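Local coordinates for protein HYPOTHETICAL PROTEIN yjhP (Escherichia coli, PDB 1NKV) that is of unknown function but is probably a methyltransferase that uses S-adenosylmethionine, at residues G59-L70 with R87-Y98. Numbering follows the deposited sequence.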
# COMPACT_ATOMS: atom_id res chain seq x y z
N GLY C 59 -16.83 -9.75 16.64
CA GLY C 59 -17.62 -10.06 17.82
C GLY C 59 -16.94 -10.95 18.83
O GLY C 59 -17.33 -12.09 19.00
N ILE C 60 -15.93 -10.43 19.52
CA ILE C 60 -15.25 -11.26 20.50
C ILE C 60 -15.22 -10.68 21.91
O ILE C 60 -15.66 -9.56 22.13
CB ILE C 60 -13.82 -11.56 20.03
CG1 ILE C 60 -13.12 -10.27 19.57
CG2 ILE C 60 -13.86 -12.55 18.89
CD1 ILE C 60 -12.65 -9.38 20.69
N THR C 61 -14.73 -11.45 22.86
CA THR C 61 -14.65 -10.99 24.24
C THR C 61 -13.20 -10.54 24.47
O THR C 61 -12.30 -10.91 23.71
CB THR C 61 -15.04 -12.12 25.24
OG1 THR C 61 -16.34 -12.62 24.91
CG2 THR C 61 -15.07 -11.59 26.66
N GLY C 62 -12.97 -9.75 25.51
CA GLY C 62 -11.61 -9.33 25.73
C GLY C 62 -11.43 -8.43 26.92
O GLY C 62 -12.41 -7.94 27.48
N THR C 63 -10.18 -8.22 27.31
CA THR C 63 -9.84 -7.38 28.44
C THR C 63 -8.47 -6.73 28.22
O THR C 63 -7.50 -7.42 27.91
CB THR C 63 -9.88 -8.19 29.76
OG1 THR C 63 -9.05 -7.55 30.74
CG2 THR C 63 -9.42 -9.62 29.53
N GLY C 64 -8.42 -5.41 28.39
CA GLY C 64 -7.18 -4.69 28.18
C GLY C 64 -6.55 -4.22 29.48
O GLY C 64 -7.25 -3.81 30.39
N ILE C 65 -5.24 -4.27 29.56
CA ILE C 65 -4.54 -3.86 30.76
C ILE C 65 -3.71 -2.64 30.42
O ILE C 65 -2.52 -2.76 30.11
CB ILE C 65 -3.61 -4.97 31.25
CG1 ILE C 65 -4.38 -6.28 31.34
CG2 ILE C 65 -3.02 -4.62 32.60
CD1 ILE C 65 -3.54 -7.44 31.72
N ASP C 66 -4.31 -1.46 30.48
CA ASP C 66 -3.57 -0.26 30.14
C ASP C 66 -2.66 0.28 31.23
O ASP C 66 -3.01 0.33 32.41
CB ASP C 66 -4.49 0.85 29.66
CG ASP C 66 -3.71 2.01 29.05
OD1 ASP C 66 -2.66 1.73 28.39
OD2 ASP C 66 -4.14 3.19 29.22
N MSE C 67 -1.48 0.70 30.79
CA MSE C 67 -0.46 1.22 31.67
C MSE C 67 0.05 2.58 31.18
O MSE C 67 1.21 2.92 31.38
CB MSE C 67 0.67 0.18 31.74
CG MSE C 67 0.92 -0.52 30.39
SE MSE C 67 1.85 -2.26 30.37
CE MSE C 67 0.36 -3.47 30.60
N SER C 68 -0.83 3.36 30.54
CA SER C 68 -0.44 4.67 30.02
C SER C 68 -1.33 5.82 30.49
O SER C 68 -1.11 6.97 30.10
CB SER C 68 -0.43 4.65 28.48
OG SER C 68 -1.70 4.94 27.93
N SER C 69 -2.32 5.53 31.32
CA SER C 69 -3.20 6.58 31.79
C SER C 69 -3.76 6.33 33.18
O SER C 69 -3.95 5.18 33.59
CB SER C 69 -4.34 6.77 30.79
OG SER C 69 -4.91 5.52 30.44
N LEU C 70 -4.02 7.40 33.92
CA LEU C 70 -4.56 7.30 35.27
C LEU C 70 -5.92 6.61 35.24
O LEU C 70 -6.13 5.59 35.91
CB LEU C 70 -4.71 8.70 35.88
CG LEU C 70 -3.49 9.61 35.80
CD1 LEU C 70 -3.70 10.65 34.73
CD2 LEU C 70 -3.26 10.26 37.14
N ARG C 87 -18.71 -6.76 26.23
CA ARG C 87 -17.77 -7.77 25.78
C ARG C 87 -16.33 -7.44 26.16
O ARG C 87 -15.59 -8.31 26.62
CB ARG C 87 -17.88 -7.91 24.26
CG ARG C 87 -19.09 -8.70 23.80
CD ARG C 87 -19.25 -8.58 22.30
NE ARG C 87 -19.77 -9.80 21.69
CZ ARG C 87 -20.11 -9.91 20.41
NH1 ARG C 87 -19.99 -8.87 19.60
NH2 ARG C 87 -20.56 -11.07 19.94
N VAL C 88 -15.95 -6.18 25.97
CA VAL C 88 -14.60 -5.73 26.27
C VAL C 88 -14.45 -5.02 27.61
O VAL C 88 -15.11 -4.02 27.87
CB VAL C 88 -14.11 -4.78 25.18
CG1 VAL C 88 -12.78 -4.19 25.57
CG2 VAL C 88 -13.98 -5.54 23.87
N HIS C 89 -13.55 -5.54 28.44
CA HIS C 89 -13.31 -4.97 29.76
C HIS C 89 -11.92 -4.31 29.85
O HIS C 89 -10.98 -4.74 29.20
CB HIS C 89 -13.44 -6.08 30.81
CG HIS C 89 -13.27 -5.61 32.22
ND1 HIS C 89 -14.06 -4.62 32.78
CD2 HIS C 89 -12.40 -5.99 33.19
CE1 HIS C 89 -13.69 -4.42 34.03
NE2 HIS C 89 -12.68 -5.23 34.30
N PHE C 90 -11.79 -3.26 30.66
CA PHE C 90 -10.51 -2.58 30.80
C PHE C 90 -10.15 -2.39 32.27
O PHE C 90 -11.02 -2.19 33.11
CB PHE C 90 -10.54 -1.23 30.07
CG PHE C 90 -10.46 -1.35 28.57
CD1 PHE C 90 -9.30 -1.79 27.95
CD2 PHE C 90 -11.56 -1.03 27.77
CE1 PHE C 90 -9.23 -1.89 26.56
CE2 PHE C 90 -11.49 -1.14 26.38
CZ PHE C 90 -10.33 -1.57 25.78
N ILE C 91 -8.86 -2.45 32.58
CA ILE C 91 -8.40 -2.30 33.95
C ILE C 91 -7.11 -1.53 34.01
O ILE C 91 -6.13 -1.88 33.36
CB ILE C 91 -8.15 -3.65 34.62
CG1 ILE C 91 -7.23 -4.49 33.73
CG2 ILE C 91 -9.47 -4.35 34.91
CD1 ILE C 91 -6.71 -5.75 34.38
N HIS C 92 -7.11 -0.47 34.81
CA HIS C 92 -5.92 0.35 34.96
C HIS C 92 -4.87 -0.43 35.76
O HIS C 92 -4.67 -0.17 36.95
CB HIS C 92 -6.29 1.65 35.68
CG HIS C 92 -5.11 2.51 35.98
ND1 HIS C 92 -5.08 3.39 37.04
CD2 HIS C 92 -3.90 2.60 35.38
CE1 HIS C 92 -3.90 3.98 37.09
NE2 HIS C 92 -3.16 3.52 36.09
N ASN C 93 -4.20 -1.38 35.11
CA ASN C 93 -3.17 -2.17 35.79
C ASN C 93 -1.88 -2.16 35.00
O ASN C 93 -1.89 -2.10 33.78
CB ASN C 93 -3.63 -3.61 35.97
CG ASN C 93 -2.91 -4.30 37.10
OD1 ASN C 93 -1.68 -4.24 37.22
ND2 ASN C 93 -3.69 -4.98 37.96
N ASP C 94 -0.75 -2.25 35.68
CA ASP C 94 0.51 -2.23 34.96
C ASP C 94 1.23 -3.57 34.90
O ASP C 94 1.96 -3.94 35.83
CB ASP C 94 1.42 -1.15 35.57
CG ASP C 94 0.76 0.22 35.58
OD1 ASP C 94 -0.30 0.36 36.23
OD2 ASP C 94 1.29 1.15 34.94
N ALA C 95 1.02 -4.28 33.80
CA ALA C 95 1.64 -5.58 33.53
C ALA C 95 1.64 -6.55 34.71
O ALA C 95 0.59 -7.05 35.12
CB ALA C 95 3.06 -5.37 33.01
N ALA C 96 2.83 -6.82 35.25
CA ALA C 96 3.01 -7.73 36.38
C ALA C 96 1.94 -7.54 37.46
O ALA C 96 1.30 -6.49 37.55
CB ALA C 96 4.40 -7.55 36.97
N GLY C 97 1.78 -8.55 38.31
CA GLY C 97 0.79 -8.47 39.36
C GLY C 97 -0.60 -8.64 38.77
O GLY C 97 -1.50 -7.85 39.04
N TYR C 98 -0.75 -9.68 37.95
CA TYR C 98 -2.03 -9.96 37.31
C TYR C 98 -2.22 -11.45 36.99
O TYR C 98 -1.29 -12.11 36.53
CB TYR C 98 -2.17 -9.17 36.01
CG TYR C 98 -3.43 -9.51 35.26
CD1 TYR C 98 -4.67 -9.09 35.72
CD2 TYR C 98 -3.38 -10.28 34.10
CE1 TYR C 98 -5.84 -9.43 35.04
CE2 TYR C 98 -4.53 -10.62 33.41
CZ TYR C 98 -5.76 -10.20 33.89
OH TYR C 98 -6.91 -10.53 33.20
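Strands 62-65 and 88-91 run parallel, their axes 20° apart, with Gly62 N hydrogen-bonded to Arg87 O, His89 N to Gly62 O (2.8 Å), Gly64 N to His89 O, and Ile91 N to Gly64 O (3.0 Å). Ile65 is the hub of the side-chain contact. Its CG1 branch stands beside the backbone N (chi1 -51°) and runs on extended (chi2 176°), which carries CD1 over one face of the Tyr98 ring, 3.9 Å from the centroid, a CH-pi contact. CG1 itself runs alongside Ile91, 3.9 Å from its CD1, while the other branch, CG2, rests 3.6 Å from Asn93 CB. Cut back to an alanine here, the side chain would lose both branches, which would probably leave a gap beside the Tyr98 ring and Ile91. On the other face of the sheet, the Phe90 ring comes up against Gly64, its CD1 3.6 Å from Gly64 CA. Asp66 OD2 takes hydrogen bonds from both Ser68 OG and Ser69 OG, linking the carboxylate to these two serines. Helix 73-81 links the two strands in a beta-alpha-beta unit of the Rossmann-like methyltransferase fold and packs on Phe90; Val88 meets helix 49-57, and strand 40-43 flanks 62-65, touching Ile65 and Tyr98 through Leu41.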